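Local atomic coordinates of Mannose/sialic acid-binding lectin (Polygonatum cyrtonema, PDB entry 3A0C), a protein that probably binds carbohydrate, mannose in particular, through a beta-prism II domain of the bulb-type lectin family. Residues Asn8-Gly13 against Cys53-His58; Leu16-Ser21 against Leu87-Asp92; Leu57-Asn62 against Gly80-Tyr85. All coordinates share one frame; numbering follows the deposited sequence.

Contact 1. Residues Asn8-Gly13 against Cys53-His58; sequences NSLFTG and CRLTLH
S9 and L10 pair antiparallel with T56 and L55, respectively, tying the outermost strand 9-10 to strand 54-57 in one of the sheets of the beta-prism II fold. L10 and L55 form the hydrogen-bonded pair: L10 N reaches L55 O at 2.8 Å, and L55 N reaches L10 O at 3.0 Å. Their side chains run side by side in the same direction, CB to CB at 4.1 Å, and lie with F32 of the neighbouring sheet on the inward face. The other face carries S9 and T56, a non-hydrogen-bonded pair. S9 swings OG away from its backbone nitrogen (chi1 162°), which sets the hydroxyl over the centre of the F11 ring and lets it give L55 O a weak hydrogen bond. F11 in turn runs alongside R54, its CE2 3.7 Å from R54 CD, the ring and guanidinium planes turned 56° apart. R54 NH1 then donates to T56 OG1 within the guanidinium plane. L57 N also bonds to N8 O, while C53, disulfide-linked to C30, offers its carbonyl: T12 OG1 donates to C53 O at 2.7 Å, on a lone pair in the carbonyl plane.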
# COMPACT_ATOMS: atom_id res chain seq x y z
N ASN A 8 8.47 9.33 2.21
CA ASN A 8 8.98 8.66 3.39
C ASN A 8 10.18 7.78 3.08
O ASN A 8 10.49 7.53 1.92
CB ASN A 8 7.87 7.83 4.04
CG ASN A 8 7.56 8.28 5.46
OD1 ASN A 8 7.49 9.49 5.74
ND2 ASN A 8 7.40 7.32 6.37
N SER A 9 10.84 7.32 4.13
CA SER A 9 12.01 6.48 3.97
C SER A 9 12.06 5.34 4.98
O SER A 9 11.45 5.39 6.03
CB SER A 9 13.27 7.34 4.09
OG SER A 9 14.41 6.55 4.36
N LEU A 10 12.79 4.29 4.61
CA LEU A 10 13.01 3.14 5.47
C LEU A 10 14.49 3.21 5.87
O LEU A 10 15.36 2.78 5.11
CB LEU A 10 12.76 1.84 4.71
CG LEU A 10 11.36 1.28 4.60
CD1 LEU A 10 11.47 -0.10 3.96
CD2 LEU A 10 10.73 1.16 5.97
N PHE A 11 14.78 3.76 7.03
CA PHE A 11 16.15 3.88 7.47
C PHE A 11 16.75 2.53 7.83
O PHE A 11 16.06 1.49 7.79
CB PHE A 11 16.23 4.85 8.64
CG PHE A 11 15.74 6.23 8.30
CD1 PHE A 11 14.40 6.57 8.49
CD2 PHE A 11 16.60 7.17 7.74
CE1 PHE A 11 13.93 7.83 8.12
CE2 PHE A 11 16.15 8.43 7.37
CZ PHE A 11 14.81 8.77 7.56
N THR A 12 18.04 2.53 8.16
CA THR A 12 18.75 1.30 8.49
C THR A 12 18.01 0.50 9.55
O THR A 12 17.59 1.04 10.56
CB THR A 12 20.19 1.59 8.97
OG1 THR A 12 20.92 2.23 7.92
CG2 THR A 12 20.90 0.30 9.34
N GLY A 13 17.85 -0.79 9.30
CA GLY A 13 17.17 -1.64 10.26
C GLY A 13 15.67 -1.67 10.11
O GLY A 13 15.04 -2.61 10.60
N CYS A 53 22.63 3.32 5.30
CA CYS A 53 21.70 3.47 4.17
C CYS A 53 20.23 3.62 4.59
O CYS A 53 19.82 3.21 5.68
CB CYS A 53 21.81 2.28 3.21
SG CYS A 53 23.23 2.32 2.08
N ARG A 54 19.46 4.22 3.69
CA ARG A 54 18.02 4.42 3.86
C ARG A 54 17.40 4.23 2.48
O ARG A 54 18.04 4.50 1.48
CB ARG A 54 17.71 5.82 4.38
CG ARG A 54 18.10 6.95 3.44
CD ARG A 54 17.79 8.30 4.06
NE ARG A 54 18.61 9.37 3.49
CZ ARG A 54 18.37 9.99 2.34
NH1 ARG A 54 17.31 9.65 1.61
NH2 ARG A 54 19.19 10.93 1.92
N LEU A 55 16.18 3.74 2.44
CA LEU A 55 15.49 3.55 1.18
C LEU A 55 14.43 4.63 1.10
O LEU A 55 13.48 4.63 1.88
CB LEU A 55 14.82 2.17 1.13
CG LEU A 55 14.02 1.91 -0.15
CD1 LEU A 55 14.90 1.33 -1.25
CD2 LEU A 55 12.87 0.98 0.16
N THR A 56 14.58 5.55 0.17
CA THR A 56 13.63 6.63 0.04
C THR A 56 12.79 6.49 -1.22
O THR A 56 13.32 6.19 -2.29
CB THR A 56 14.37 7.99 -0.03
OG1 THR A 56 15.25 8.12 1.10
CG2 THR A 56 13.39 9.13 -0.01
N LEU A 57 11.48 6.67 -1.07
CA LEU A 57 10.58 6.66 -2.22
C LEU A 57 10.19 8.14 -2.44
O LEU A 57 9.45 8.72 -1.66
CB LEU A 57 9.32 5.81 -1.96
CG LEU A 57 8.25 5.87 -3.07
CD1 LEU A 57 8.85 5.38 -4.37
CD2 LEU A 57 7.05 5.03 -2.71
N HIS A 58 10.70 8.75 -3.50
CA HIS A 58 10.42 10.15 -3.81
C HIS A 58 9.02 10.35 -4.37
O HIS A 58 8.39 9.40 -4.83
CB HIS A 58 11.45 10.68 -4.81
CG HIS A 58 12.85 10.65 -4.30
ND1 HIS A 58 13.28 11.47 -3.28
CD2 HIS A 58 13.91 9.87 -4.63
CE1 HIS A 58 14.54 11.19 -3.00
NE2 HIS A 58 14.95 10.22 -3.81

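Contact 2. Residues Leu16-Ser21 against Leu87-Asp92; sequences LEVGPS and LVLQQD
V18 and L89 meet where two sheets of the beta-prism II fold face each other, strand 15-18 packing on strand 86-89 with short-segment axes 7.5 Å apart at 41°. V18 CG1 rests 3.5 Å from L89 CG, and the two side chains cross obliquely. The torsion of V18 (chi1 74°) puts CG1 between backbone N and carbonyl carbon, where it also touches Q90 O, while CG2, anti to the backbone N, packs against Q91 CG at 3.5 Å; V18 thus straddles the chain from L89 to Q91. The CD2 branch of L89 meets L16 instead, lying 3.3 Å from L16 O and also touching L16 CB. The methyl contact L16 CD1 to L87 CD2 at 3.9 Å continues the apolar seam toward L55 and L57, which also pack on L87.

Around this first shell, L24 of strand 22-26 and V95 of strand 95-104 both press on L87 and L89, and Y22 adds to L89. N2 joins both strands: its ND2 bonds to L89 O and its side chain touches V18. Q90 points to the other side of its strand, toward the second subunit, where it packs on S5 of that chain. Its amide is gripped at both ends: OE1 bonds to Y98 OH, and NE2 donates to D92 OD1 at 3.0 Å from above the carboxylate plane. D92 OD1 also takes the backbone N of N94, a bond within the turn that leads to strand 95-104. Past the strand ends, P20 follows a cis peptide bond and its CD touches Q91 O. G19 O, buried here without a hydrogen-bonding partner, receives a CA-H...O contact from Q91 CA at 3.4 Å.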
# COMPACT_ATOMS: atom_id res chain seq x y z
N LEU A 16 9.18 -3.49 6.31
CA LEU A 16 7.73 -3.58 6.12
C LEU A 16 7.46 -5.06 6.33
O LEU A 16 8.33 -5.89 6.06
CB LEU A 16 7.32 -3.19 4.70
CG LEU A 16 7.77 -1.84 4.14
CD1 LEU A 16 7.16 -1.67 2.76
CD2 LEU A 16 7.35 -0.72 5.05
N GLU A 17 6.28 -5.41 6.80
CA GLU A 17 6.00 -6.82 7.03
C GLU A 17 4.56 -7.10 6.73
O GLU A 17 3.69 -6.28 7.03
CB GLU A 17 6.28 -7.17 8.48
CG GLU A 17 7.57 -6.59 9.00
CD GLU A 17 7.47 -6.19 10.46
OE1 GLU A 17 7.03 -7.03 11.27
OE2 GLU A 17 7.85 -5.04 10.79
N VAL A 18 4.30 -8.26 6.14
CA VAL A 18 2.94 -8.66 5.80
C VAL A 18 2.88 -10.19 5.86
O VAL A 18 3.90 -10.86 5.71
CB VAL A 18 2.53 -8.16 4.38
CG1 VAL A 18 3.22 -8.97 3.31
CG2 VAL A 18 1.02 -8.21 4.20
N GLY A 19 1.69 -10.73 6.10
CA GLY A 19 1.52 -12.17 6.17
C GLY A 19 1.60 -12.79 4.79
O GLY A 19 1.39 -12.10 3.78
N PRO A 20 1.87 -14.11 4.70
CA PRO A 20 2.10 -15.04 5.81
C PRO A 20 3.40 -14.92 6.61
O PRO A 20 3.38 -15.05 7.84
CB PRO A 20 1.96 -16.40 5.13
CG PRO A 20 2.45 -16.13 3.74
CD PRO A 20 1.76 -14.84 3.42
N SER A 21 4.53 -14.66 5.94
CA SER A 21 5.82 -14.55 6.63
C SER A 21 6.82 -13.70 5.84
O SER A 21 7.97 -14.10 5.64
CB SER A 21 6.39 -15.95 6.86
OG SER A 21 6.37 -16.69 5.65
N LEU A 87 5.02 2.37 -1.88
CA LEU A 87 5.77 1.12 -2.06
C LEU A 87 5.01 0.11 -1.19
O LEU A 87 4.91 0.29 0.03
CB LEU A 87 7.19 1.31 -1.53
CG LEU A 87 8.23 0.20 -1.71
CD1 LEU A 87 9.54 0.65 -1.08
CD2 LEU A 87 7.78 -1.08 -1.04
N VAL A 88 4.48 -0.94 -1.81
CA VAL A 88 3.71 -1.94 -1.07
C VAL A 88 4.27 -3.38 -1.07
O VAL A 88 4.52 -3.97 -2.13
CB VAL A 88 2.22 -1.98 -1.62
CG1 VAL A 88 1.37 -3.01 -0.87
CG2 VAL A 88 1.60 -0.61 -1.52
N LEU A 89 4.46 -3.92 0.13
CA LEU A 89 4.88 -5.32 0.31
C LEU A 89 3.53 -6.06 0.41
O LEU A 89 2.79 -5.92 1.40
CB LEU A 89 5.68 -5.49 1.60
CG LEU A 89 5.83 -6.93 2.12
CD1 LEU A 89 6.50 -7.85 1.08
CD2 LEU A 89 6.63 -6.91 3.42
N GLN A 90 3.22 -6.85 -0.61
CA GLN A 90 1.95 -7.57 -0.71
C GLN A 90 1.91 -8.98 -0.16
O GLN A 90 2.93 -9.67 -0.11
CB GLN A 90 1.52 -7.58 -2.18
CG GLN A 90 1.36 -6.19 -2.77
CD GLN A 90 0.99 -6.19 -4.24
OE1 GLN A 90 0.58 -5.16 -4.78
NE2 GLN A 90 1.15 -7.32 -4.89
N GLN A 91 0.73 -9.41 0.26
CA GLN A 91 0.54 -10.75 0.77
C GLN A 91 0.88 -11.82 -0.29
O GLN A 91 1.09 -12.98 0.05
CB GLN A 91 -0.89 -10.94 1.26
CG GLN A 91 -1.13 -10.44 2.68
CD GLN A 91 -2.58 -10.62 3.15
OE1 GLN A 91 -3.10 -11.74 3.22
NE2 GLN A 91 -3.23 -9.51 3.49
N ASP A 92 0.94 -11.42 -1.56
CA ASP A 92 1.30 -12.36 -2.64
C ASP A 92 2.82 -12.34 -2.80
O ASP A 92 3.40 -12.90 -3.72
CB ASP A 92 0.57 -12.01 -3.95
CG ASP A 92 1.20 -10.86 -4.71
OD1 ASP A 92 2.02 -10.11 -4.15
OD2 ASP A 92 0.87 -10.70 -5.91

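Contact 3. Residues Leu57-Asn62 against Gly80-Tyr85; sequences LHNNGN and GKEDHY
Y85 lays its ring against the turn H58-G61. Its CB touches L57 CD2 at 4.2 Å, the start of the path outward. With CG anti to the carbonyl carbon (chi1 -62°), the ring comes to lie flat against G61, whose CA stands over the ring centre in a CH-pi contact, 3.6 Å from the centroid and 10° off the normal. CD1 and CE1 meet N59 O at the ring edge, CE1 at 3.0 Å, and CE1 also nears N60 C. At the tip OH donates to K81 O at 2.7 Å, on a lone pair in the carbonyl plane, and this holds the ring to its own loop. Two of the turn carbonyls bond to the same loop: D83 N donates to N59 O at 2.8 Å, and G80 N to N60 O at 2.6 Å. Beside them the N59 amide and the H84 ring run alongside each other, their planes 78° apart. N60 OD1 accepts from N62 N, two residues on, at 3.2 Å. The arrangement is a type I beta turn overlapped at its end by an Asx turn, the link between strands 54-57 and 63-66, seated on an aromatic ring.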
# COMPACT_ATOMS: atom_id res chain seq x y z
N LEU A 57 11.48 6.67 -1.07
CA LEU A 57 10.58 6.66 -2.22
C LEU A 57 10.19 8.14 -2.44
O LEU A 57 9.45 8.72 -1.66
CB LEU A 57 9.32 5.81 -1.96
CG LEU A 57 8.25 5.87 -3.07
CD1 LEU A 57 8.85 5.38 -4.37
CD2 LEU A 57 7.05 5.03 -2.71
N HIS A 58 10.70 8.75 -3.50
CA HIS A 58 10.42 10.15 -3.81
C HIS A 58 9.02 10.35 -4.37
O HIS A 58 8.39 9.40 -4.83
CB HIS A 58 11.45 10.68 -4.81
CG HIS A 58 12.85 10.65 -4.30
ND1 HIS A 58 13.28 11.47 -3.28
CD2 HIS A 58 13.91 9.87 -4.63
CE1 HIS A 58 14.54 11.19 -3.00
NE2 HIS A 58 14.95 10.22 -3.81
N ASN A 59 8.56 11.60 -4.36
CA ASN A 59 7.22 11.90 -4.87
C ASN A 59 7.07 11.73 -6.37
O ASN A 59 5.97 11.88 -6.89
CB ASN A 59 6.81 13.32 -4.51
CG ASN A 59 6.60 13.52 -3.03
OD1 ASN A 59 6.04 12.67 -2.35
ND2 ASN A 59 7.05 14.66 -2.52
N ASN A 60 8.17 11.43 -7.06
CA ASN A 60 8.10 11.23 -8.51
C ASN A 60 8.10 9.75 -8.89
O ASN A 60 8.12 9.41 -10.07
CB ASN A 60 9.21 12.00 -9.24
CG ASN A 60 10.60 11.49 -8.91
OD1 ASN A 60 10.79 10.69 -8.00
ND2 ASN A 60 11.59 11.97 -9.65
N GLY A 61 8.07 8.88 -7.89
CA GLY A 61 8.01 7.45 -8.16
C GLY A 61 9.34 6.76 -8.18
O GLY A 61 9.40 5.55 -8.39
N ASN A 62 10.41 7.51 -7.97
CA ASN A 62 11.73 6.92 -7.98
C ASN A 62 12.10 6.39 -6.60
O ASN A 62 12.03 7.13 -5.62
CB ASN A 62 12.77 7.94 -8.47
CG ASN A 62 14.13 7.31 -8.77
OD1 ASN A 62 14.20 6.20 -9.30
ND2 ASN A 62 15.19 8.02 -8.45
N GLY A 80 8.71 9.72 -12.57
CA GLY A 80 7.89 10.36 -13.56
C GLY A 80 7.20 11.57 -12.97
O GLY A 80 7.84 12.41 -12.33
N LYS A 81 5.88 11.63 -13.15
CA LYS A 81 5.07 12.74 -12.64
C LYS A 81 5.22 12.99 -11.15
O LYS A 81 5.00 12.10 -10.33
CB LYS A 81 3.59 12.53 -12.97
CG LYS A 81 2.67 13.51 -12.26
CD LYS A 81 1.35 13.69 -12.98
CE LYS A 81 0.29 14.26 -12.02
NZ LYS A 81 0.76 15.43 -11.21
N GLU A 82 5.58 14.23 -10.83
CA GLU A 82 5.75 14.68 -9.46
C GLU A 82 4.39 14.70 -8.78
O GLU A 82 3.58 15.58 -9.04
CB GLU A 82 6.37 16.08 -9.49
CG GLU A 82 6.55 16.73 -8.15
CD GLU A 82 7.46 15.95 -7.25
OE1 GLU A 82 8.58 15.60 -7.68
OE2 GLU A 82 7.05 15.69 -6.11
N ASP A 83 4.13 13.72 -7.91
CA ASP A 83 2.84 13.62 -7.23
C ASP A 83 3.11 12.93 -5.89
O ASP A 83 3.90 13.44 -5.08
CB ASP A 83 1.87 12.77 -8.09
CG ASP A 83 0.42 12.88 -7.65
OD1 ASP A 83 0.11 12.50 -6.50
OD2 ASP A 83 -0.42 13.33 -8.46
N HIS A 84 2.46 11.79 -5.68
CA HIS A 84 2.64 10.98 -4.47
C HIS A 84 2.49 9.52 -4.87
O HIS A 84 1.59 9.17 -5.63
CB HIS A 84 1.60 11.36 -3.41
CG HIS A 84 1.91 12.64 -2.69
ND1 HIS A 84 3.02 12.80 -1.88
CD2 HIS A 84 1.27 13.84 -2.69
CE1 HIS A 84 3.05 14.04 -1.42
NE2 HIS A 84 2.00 14.69 -1.90
N TYR A 85 3.40 8.67 -4.39
CA TYR A 85 3.42 7.24 -4.70
C TYR A 85 3.53 6.41 -3.43
O TYR A 85 3.67 6.96 -2.32
CB TYR A 85 4.60 6.91 -5.61
CG TYR A 85 4.55 7.60 -6.95
CD1 TYR A 85 4.73 8.99 -7.06
CD2 TYR A 85 4.28 6.88 -8.11
CE1 TYR A 85 4.64 9.64 -8.30
CE2 TYR A 85 4.18 7.52 -9.36
CZ TYR A 85 4.37 8.90 -9.44
OH TYR A 85 4.27 9.53 -10.67

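How the contacts relate
Contact 1 is the edge pairing of one sheet, held mostly by backbone hydrogen bonds; contact 2 joins two sheets by leucine and valine side chains; contact 3 joins two loops through turn carbonyls and a tyrosine face. All three are partly buried: the leucines of contacts 1 and 2 are buried, whereas loop contact 3 buries L57, G61 and Y85 and exposes G80, K81, E82 and H84. Contact 1 lies deepest, its centre about 7 Å from that of the chain. Contacts 1 and 3 share L57 and H58, where strand 54-57 runs into the turn. L87 gathers all three: L57 CD2 packs 3.4 Å from L87 N. Contacts 2 and 3 also touch the second subunit.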